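Side-chain contacts in erythrocyte binding antigen 140 (Plasmodium falciparum, PDB 4GF2), which probably binds a receptor on the host red cell surface during invasion, here represented by the part that holds its two Duffy binding domains: residues F4-K7 against R8-F12; K58-E61 against I62-S66; K72-Y75 against N76-E79. The protein carries 3 engineered substitutions. All blocks are in the same frame, centred on the assembly; numbering follows the deposited sequence.

Interaction 1 of 3, residues F4-K7 against R8-F12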
loop_
_atom_site.group_PDB
_atom_site.type_symbol
_atom_site.label_atom_id
_atom_site.label_comp_id
_atom_site.label_asym_id
_atom_site.label_seq_id
_atom_site.Cartn_x
_atom_site.Cartn_y
_atom_site.Cartn_z
ATOM N N PHE A 4 -44.705 20.618 29.421
ATOM C CA PHE A 4 -43.271 20.427 29.216
ATOM C C PHE A 4 -42.928 18.947 29.052
ATOM O O PHE A 4 -41.992 18.592 28.335
ATOM C CB PHE A 4 -42.478 21.023 30.380
ATOM C CG PHE A 4 -41.265 20.222 30.759
ATOM C CD1 PHE A 4 -40.130 20.235 29.965
ATOM C CD2 PHE A 4 -41.259 19.456 31.914
ATOM C CE1 PHE A 4 -39.013 19.497 30.314
ATOM C CE2 PHE A 4 -40.145 18.716 32.268
ATOM C CZ PHE A 4 -39.021 18.737 31.467
ATOM N N ILE A 5 -43.685 18.087 29.725
ATOM C CA ILE A 5 -43.521 16.649 29.568
ATOM C C ILE A 5 -43.763 16.259 28.115
ATOM O O ILE A 5 -43.021 15.464 27.538
ATOM C CB ILE A 5 -44.499 15.870 30.462
ATOM C CG1 ILE A 5 -43.948 15.752 31.886
ATOM C CG2 ILE A 5 -44.748 14.478 29.897
ATOM C CD1 ILE A 5 -43.675 17.079 32.557
ATOM N N GLN A 6 -44.808 16.830 27.528
ATOM C CA GLN A 6 -45.180 16.520 26.156
ATOM C C GLN A 6 -44.150 17.071 25.174
ATOM O O GLN A 6 -44.005 16.561 24.062
ATOM C CB GLN A 6 -46.569 17.085 25.848
ATOM C CG GLN A 6 -47.215 16.495 24.611
ATOM C CD GLN A 6 -48.644 16.966 24.423
ATOM O OE1 GLN A 6 -49.136 17.811 25.172
ATOM N NE2 GLN A 6 -49.320 16.417 23.421
ATOM N N LYS A 7 -43.431 18.112 25.585
ATOM C CA LYS A 7 -42.356 18.656 24.764
ATOM C C LYS A 7 -41.203 17.661 24.682
ATOM O O LYS A 7 -40.592 17.493 23.626
ATOM C CB LYS A 7 -41.864 19.995 25.317
ATOM C CG LYS A 7 -42.834 21.144 25.101
ATOM C CD LYS A 7 -42.174 22.493 25.352
ATOM C CE LYS A 7 -41.801 22.675 26.813
ATOM N NZ LYS A 7 -41.039 23.933 27.039
ATOM N N ARG A 8 -40.908 17.003 25.797
ATOM C CA ARG A 8 -39.898 15.953 25.814
ATOM C C ARG A 8 -40.308 14.840 24.858
ATOM O O ARG A 8 -39.471 14.255 24.175
ATOM C CB ARG A 8 -39.719 15.400 27.229
ATOM C CG ARG A 8 -39.189 16.419 28.225
ATOM C CD ARG A 8 -37.719 16.730 27.980
ATOM N NE ARG A 8 -36.857 15.608 28.343
ATOM C CZ ARG A 8 -35.536 15.597 28.194
ATOM N NH1 ARG A 8 -34.908 16.647 27.680
ATOM N NH2 ARG A 8 -34.839 14.529 28.555
ATOM N N THR A 9 -41.605 14.560 24.804
ATOM C CA THR A 9 -42.119 13.518 23.924
ATOM C C THR A 9 -41.754 13.805 22.469
ATOM O O THR A 9 -41.330 12.909 21.739
ATOM C CB THR A 9 -43.647 13.380 24.057
ATOM O OG1 THR A 9 -43.986 13.128 25.428
ATOM C CG2 THR A 9 -44.162 12.242 23.190
ATOM N N HIS A 10 -41.915 15.057 22.053
ATOM C CA HIS A 10 -41.535 15.466 20.703
ATOM C C HIS A 10 -40.042 15.236 20.469
ATOM O O HIS A 10 -39.636 14.690 19.443
ATOM C CB HIS A 10 -41.864 16.942 20.478
ATOM C CG HIS A 10 -43.318 17.265 20.611
ATOM N ND1 HIS A 10 -44.312 16.342 20.361
ATOM C CD2 HIS A 10 -43.949 18.408 20.969
ATOM C CE1 HIS A 10 -45.491 16.904 20.557
ATOM N NE2 HIS A 10 -45.300 18.158 20.928
ATOM N N LEU A 11 -39.230 15.660 21.431
ATOM C CA LEU A 11 -37.785 15.510 21.334
ATOM C C LEU A 11 -37.380 14.052 21.154
ATOM O O LEU A 11 -36.617 13.722 20.248
ATOM C CB LEU A 11 -37.104 16.087 22.578
ATOM C CG LEU A 11 -36.867 17.597 22.556
ATOM C CD1 LEU A 11 -36.598 18.127 23.956
ATOM C CD2 LEU A 11 -35.708 17.929 21.631
ATOM N N PHE A 12 -37.891 13.181 22.015
ATOM C CA PHE A 12 -37.495 11.777 21.990
ATOM C C PHE A 12 -38.140 11.009 20.842
ATOM O O PHE A 12 -37.626 9.976 20.421
ATOM C CB PHE A 12 -37.804 11.103 23.329
ATOM C CG PHE A 12 -36.862 11.500 24.428
ATOM C CD1 PHE A 12 -35.547 11.068 24.415
ATOM C CD2 PHE A 12 -37.287 12.310 25.466
ATOM C CE1 PHE A 12 -34.673 11.434 25.418
ATOM C CE2 PHE A 12 -36.417 12.678 26.476
ATOM C CZ PHE A 12 -35.108 12.240 26.451
#
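With chi1 near -56°, Thr9 swings OG1 in beside its own backbone N and back over the preceding turn, where the hydroxyl donates to Ile5 O across 3.3 Å. The same carbonyl takes the backbone bond from Thr9 N at 3.2 Å, so one oxygen holds both the main chain and the side chain of the residue four places on. A similar first torsion in His10 (chi1 -61°) lays its imidazole under the carbonyl of Gln6. Gln6 O sits 3.5 Å above the ring plane, over its centre, while accepting the bond from His10 N at 3.3 Å. The oxygen therefore lies over the flat of the ring rather than at either ring nitrogen; ND1 has a weak hydrogen bond to Asn47.

On another side of the helix, Phe4 and Arg8 run side by side in the same direction. The ring carbon CE1 of Phe4 rests on the arginine's aliphatic part, 3.7 Å from Arg8 CG and almost as close to CD. Arg8 bends at both chi2 and chi3; its methylenes CG and CD do the touching, and the guanidinium plane is turned 36° from the phenyl plane. Leu11 N closes the next turn on Lys7 O at 3.2 Å.

His10 and Leu11 also lean on helix 56-78, His10 on Ile65 and Thr69, Leu11 on Lys72 and Leu73. The arrangement is that of a short surface helix with regular i to i+4 bonding, lying on a longer helix at the N-terminal end of this mainly helical chain.

Interaction 2 of 3, residues K58-E61 against I62-S66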
loop_
_atom_site.group_PDB
_atom_site.type_symbol
_atom_site.label_atom_id
_atom_site.label_comp_id
_atom_site.label_asym_id
_atom_site.label_seq_id
_atom_site.Cartn_x
_atom_site.Cartn_y
_atom_site.Cartn_z
ATOM N N LYS A 58 -54.264 20.753 12.323
ATOM C CA LYS A 58 -53.433 19.796 13.036
ATOM C C LYS A 58 -52.141 19.548 12.269
ATOM O O LYS A 58 -51.053 19.585 12.843
ATOM C CB LYS A 58 -54.184 18.480 13.241
ATOM C CG LYS A 58 -53.543 17.558 14.266
ATOM C CD LYS A 58 -53.494 18.209 15.639
ATOM C CE LYS A 58 -52.993 17.247 16.698
ATOM N NZ LYS A 58 -52.900 17.904 18.031
ATOM N N PHE A 59 -52.262 19.303 10.968
ATOM C CA PHE A 59 -51.090 19.070 10.132
ATOM C C PHE A 59 -50.100 20.223 10.258
ATOM O O PHE A 59 -48.892 20.010 10.321
ATOM C CB PHE A 59 -51.484 18.889 8.666
ATOM C CG PHE A 59 -50.309 18.843 7.734
ATOM C CD1 PHE A 59 -49.579 17.677 7.574
ATOM C CD2 PHE A 59 -49.920 19.972 7.030
ATOM C CE1 PHE A 59 -48.487 17.634 6.726
ATOM C CE2 PHE A 59 -48.830 19.936 6.178
ATOM C CZ PHE A 59 -48.112 18.762 6.026
ATOM N N LYS A 60 -50.624 21.443 10.288
ATOM C CA LYS A 60 -49.799 22.632 10.448
ATOM C C LYS A 60 -49.106 22.600 11.801
ATOM O O LYS A 60 -47.903 22.841 11.901
ATOM C CB LYS A 60 -50.667 23.886 10.331
ATOM C CG LYS A 60 -49.960 25.185 10.679
ATOM C CD LYS A 60 -48.770 25.440 9.771
ATOM C CE LYS A 60 -48.136 26.796 10.047
ATOM N NZ LYS A 60 -49.031 27.935 9.684
ATOM N N GLU A 61 -49.876 22.290 12.839
ATOM C CA GLU A 61 -49.360 22.260 14.201
ATOM C C GLU A 61 -48.226 21.252 14.342
ATOM O O GLU A 61 -47.227 21.518 15.011
ATOM C CB GLU A 61 -50.474 21.908 15.183
ATOM C CG GLU A 61 -50.004 21.785 16.622
ATOM C CD GLU A 61 -51.007 21.076 17.501
ATOM O OE1 GLU A 61 -52.200 21.038 17.132
ATOM O OE2 GLU A 61 -50.601 20.548 18.556
ATOM N N ILE A 62 -48.388 20.091 13.714
ATOM C CA ILE A 62 -47.380 19.040 13.786
ATOM C C ILE A 62 -46.142 19.422 12.984
ATOM O O ILE A 62 -45.022 19.048 13.333
ATOM C CB ILE A 62 -47.927 17.696 13.265
ATOM C CG1 ILE A 62 -49.105 17.231 14.127
ATOM C CG2 ILE A 62 -46.830 16.638 13.252
ATOM C CD1 ILE A 62 -48.769 17.050 15.600
ATOM N N PHE A 63 -46.345 20.166 11.904
ATOM C CA PHE A 63 -45.230 20.619 11.090
ATOM C C PHE A 63 -44.418 21.622 11.896
ATOM O O PHE A 63 -43.185 21.602 11.878
ATOM C CB PHE A 63 -45.738 21.258 9.801
ATOM C CG PHE A 63 -44.900 20.947 8.594
ATOM C CD1 PHE A 63 -43.520 20.894 8.680
ATOM C CD2 PHE A 63 -45.499 20.706 7.372
ATOM C CE1 PHE A 63 -42.755 20.607 7.565
ATOM C CE2 PHE A 63 -44.742 20.420 6.257
ATOM C CZ PHE A 63 -43.371 20.369 6.352
ATOM N N LEU A 64 -45.116 22.495 12.618
ATOM C CA LEU A 64 -44.451 23.483 13.456
ATOM C C LEU A 64 -43.614 22.786 14.523
ATOM O O LEU A 64 -42.496 23.210 14.830
ATOM C CB LEU A 64 -45.475 24.412 14.106
ATOM C CG LEU A 64 -46.095 25.460 13.179
ATOM C CD1 LEU A 64 -47.330 26.081 13.819
ATOM C CD2 LEU A 64 -45.077 26.538 12.831
ATOM N N ILE A 65 -44.158 21.708 15.079
ATOM C CA ILE A 65 -43.452 20.940 16.092
ATOM C C ILE A 65 -42.210 20.280 15.507
ATOM O O ILE A 65 -41.161 20.228 16.146
ATOM C CB ILE A 65 -44.355 19.857 16.698
ATOM C CG1 ILE A 65 -45.440 20.507 17.561
ATOM C CG2 ILE A 65 -43.531 18.882 17.534
ATOM C CD1 ILE A 65 -46.516 19.548 18.029
ATOM N N SER A 66 -42.331 19.777 14.287
ATOM C CA SER A 66 -41.227 19.084 13.645
ATOM C C SER A 66 -40.029 20.008 13.413
ATOM O O SER A 66 -38.904 19.664 13.764
ATOM C CB SER A 66 -41.689 18.470 12.327
ATOM O OG SER A 66 -42.677 17.484 12.560
#
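Ile62 N donates to Lys58 O across 2.8 Å, the shortest of the four backbone bonds that tie this helical turn to the next. The isoleucine side chain packs against the same oxygen, with CG1 3.3 Å from Lys58 O. One turn on, Ile62 O is itself gripped twice, by Ser66 N and Ser66 OG, which arrive from opposite faces of the carbonyl plane at 2.9 Å each. The buried serine thus spends its hydroxyl proton on its own helix.

Phe59 and Phe63 lie alongside each other and point the same way. Phe59 has CG trans to its backbone N (chi1 172°), which carries the ring along the helix until CZ is 3.5 Å from Phe63 CD2. The two ring planes stand at 83°, with Phe59 CE2 in the plane of the Phe63 ring at its edge.

Around the helix from this aromatic pair, Lys60 bends at chi2 and chi4 so that its CE passes over Leu64, 3.9 Å from CD1, on the way to a hydrogen bond between NZ and Asn146 OD1. Lys58 NZ and Glu61 OE1 form a weak salt bridge of 3.3 Å. Glu61 also offers its backbone oxygen to Ile65 N.

The aromatic side goes inward. Phe59 meets Phe123 of helix 110-127 and Trp142 of helix 132-155 edge-to-face, and Phe63 meets Phe48 in the same way. Leu64 packs on Asn149, Leu150 and His153, whereas Ile62 and Ser66 rest on Phe48, so this stretch of helix 56-78 is held between helix 132-155, helix 110-127 and the short helix 46-49.

Interaction 3 of 3, residues K72-Y75 against N76-E79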
loop_
_atom_site.group_PDB
_atom_site.type_symbol
_atom_site.label_atom_id
_atom_site.label_comp_id
_atom_site.label_asym_id
_atom_site.label_seq_id
_atom_site.Cartn_x
_atom_site.Cartn_y
_atom_site.Cartn_z
ATOM N N LYS A 72 -33.805 22.313 17.986
ATOM C CA LYS A 72 -33.263 21.935 19.291
ATOM C C LYS A 72 -32.230 20.828 19.149
ATOM O O LYS A 72 -31.123 20.913 19.687
ATOM C CB LYS A 72 -34.363 21.430 20.228
ATOM C CG LYS A 72 -35.311 22.483 20.751
ATOM C CD LYS A 72 -36.189 21.903 21.849
ATOM C CE LYS A 72 -37.295 22.860 22.261
ATOM N NZ LYS A 72 -38.113 22.287 23.370
ATOM N N LEU A 73 -32.609 19.774 18.435
ATOM C CA LEU A 73 -31.762 18.601 18.316
ATOM C C LEU A 73 -30.482 18.941 17.558
ATOM O O LEU A 73 -29.412 18.432 17.878
ATOM C CB LEU A 73 -32.529 17.457 17.648
ATOM C CG LEU A 73 -33.676 16.897 18.496
ATOM C CD1 LEU A 73 -34.503 15.886 17.717
ATOM C CD2 LEU A 73 -33.145 16.260 19.769
ATOM N N LEU A 74 -30.593 19.823 16.572
ATOM C CA LEU A 74 -29.422 20.296 15.847
ATOM C C LEU A 74 -28.527 21.113 16.766
ATOM O O LEU A 74 -27.300 21.049 16.674
ATOM C CB LEU A 74 -29.832 21.147 14.644
ATOM C CG LEU A 74 -30.371 20.399 13.424
ATOM C CD1 LEU A 74 -30.793 21.391 12.355
ATOM C CD2 LEU A 74 -29.336 19.419 12.877
ATOM N N TYR A 75 -29.138 21.880 17.658
ATOM C CA TYR A 75 -28.358 22.689 18.578
ATOM C C TYR A 75 -27.548 21.793 19.500
ATOM O O TYR A 75 -26.361 22.024 19.710
ATOM C CB TYR A 75 -29.244 23.628 19.398
ATOM C CG TYR A 75 -28.446 24.437 20.393
ATOM C CD1 TYR A 75 -27.836 25.626 20.019
ATOM C CD2 TYR A 75 -28.276 23.996 21.699
ATOM C CE1 TYR A 75 -27.092 26.359 20.919
ATOM C CE2 TYR A 75 -27.535 24.726 22.607
ATOM C CZ TYR A 75 -26.947 25.908 22.213
ATOM O OH TYR A 75 -26.207 26.640 23.114
ATOM N N ASN A 76 -28.186 20.766 20.048
ATOM C CA ASN A 76 -27.483 19.818 20.907
ATOM C C ASN A 76 -26.388 19.094 20.138
ATOM O O ASN A 76 -25.316 18.808 20.671
ATOM C CB ASN A 76 -28.456 18.800 21.495
ATOM C CG ASN A 76 -29.451 19.431 22.442
ATOM O OD1 ASN A 76 -29.259 20.555 22.906
ATOM N ND2 ASN A 76 -30.520 18.703 22.747
ATOM N N LYS A 77 -26.665 18.802 18.874
ATOM C CA LYS A 77 -25.702 18.133 18.017
ATOM C C LYS A 77 -24.450 18.980 17.847
ATOM O O LYS A 77 -23.331 18.483 17.960
ATOM C CB LYS A 77 -26.323 17.864 16.649
ATOM C CG LYS A 77 -25.384 17.203 15.654
ATOM C CD LYS A 77 -26.016 17.161 14.273
ATOM C CE LYS A 77 -25.045 16.674 13.218
ATOM N NZ LYS A 77 -25.592 16.879 11.851
ATOM N N ASN A 78 -24.648 20.266 17.585
ATOM C CA ASN A 78 -23.547 21.137 17.205
ATOM C C ASN A 78 -22.915 21.907 18.363
ATOM O O ASN A 78 -22.059 22.763 18.145
ATOM C CB ASN A 78 -23.998 22.096 16.108
ATOM C CG ASN A 78 -24.251 21.388 14.791
ATOM O OD1 ASN A 78 -23.317 20.923 14.140
ATOM N ND2 ASN A 78 -25.516 21.300 14.393
ATOM N N GLU A 79 -23.322 21.602 19.590
ATOM C CA GLU A 79 -22.646 22.162 20.752
ATOM C C GLU A 79 -21.164 21.834 20.649
ATOM O O GLU A 79 -20.794 20.691 20.374
ATOM C CB GLU A 79 -23.213 21.597 22.055
ATOM C CG GLU A 79 -24.347 22.416 22.657
ATOM C CD GLU A 79 -24.733 21.942 24.049
ATOM O OE1 GLU A 79 -24.093 20.995 24.556
ATOM O OE2 GLU A 79 -25.674 22.514 24.636
#
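Leu74 O is held twice by Asn78, through the backbone N and through the side-chain ND2, each 2.9 Å away and on opposite faces of the carbonyl plane. The bonds belong to the C-terminal part of helix 56-78 in a Duffy binding domain. Asn78 CG lies beside its own backbone N (chi1 -69°), which turns the amide back toward the preceding turn. ND2 comes in above the carbonyl plane, clear of a lone pair, with an N-H...O angle of 134°, so its grip is less straight than that of the main chain. ND2 also donates to Glu89, the same residue that forms a salt bridge with Lys77 NZ, and Glu89 thereby joins this part of the helix to helix 83-101.

Regular backbone bonds continue alongside: Lys77 N reaches Leu73 O at 2.9 Å, and Asn76 N reaches Lys72 O at 3.0 Å. Outward from them the contacts become looser. Leu74 CD2 lies 4.3 Å from Lys77 CD, while Leu73 turns to Leu11 and Cys14 of helix 4-14.

Tyr75, whose ring also meets that of His158, carries further side-chain contacts. Asn76 OD1 sits at the edge of its ring, in the ring plane, 3.8 Å from Tyr75 CD2. Glu79, four residues on, slants toward the ring, its carboxylate plane 85° from that of the phenol, and its OE2 stops 3.5 Å from Tyr75 CE2.

In the fold
Interactions 2 and 3 lie on the same helix, 56-78, their centres about 20 Å apart, without touching each other. Interaction 1 lies on helix 4-14 and bridges them: His10 NE2 packs on Ile65 CD1 of interaction 2, and Leu11 CD2 on Leu73 CD2 of interaction 3. Their settings differ. Interaction 1 is a surface contact, where a hydroxyl, an imidazole and an arginine chain lie against their own helix. Interaction 2 is partly buried and its inward side is aromatic. Interaction 3, partly buried too, depends more on polar side chains, with an asparagine amide and a charged pair linking it to helix 83-101.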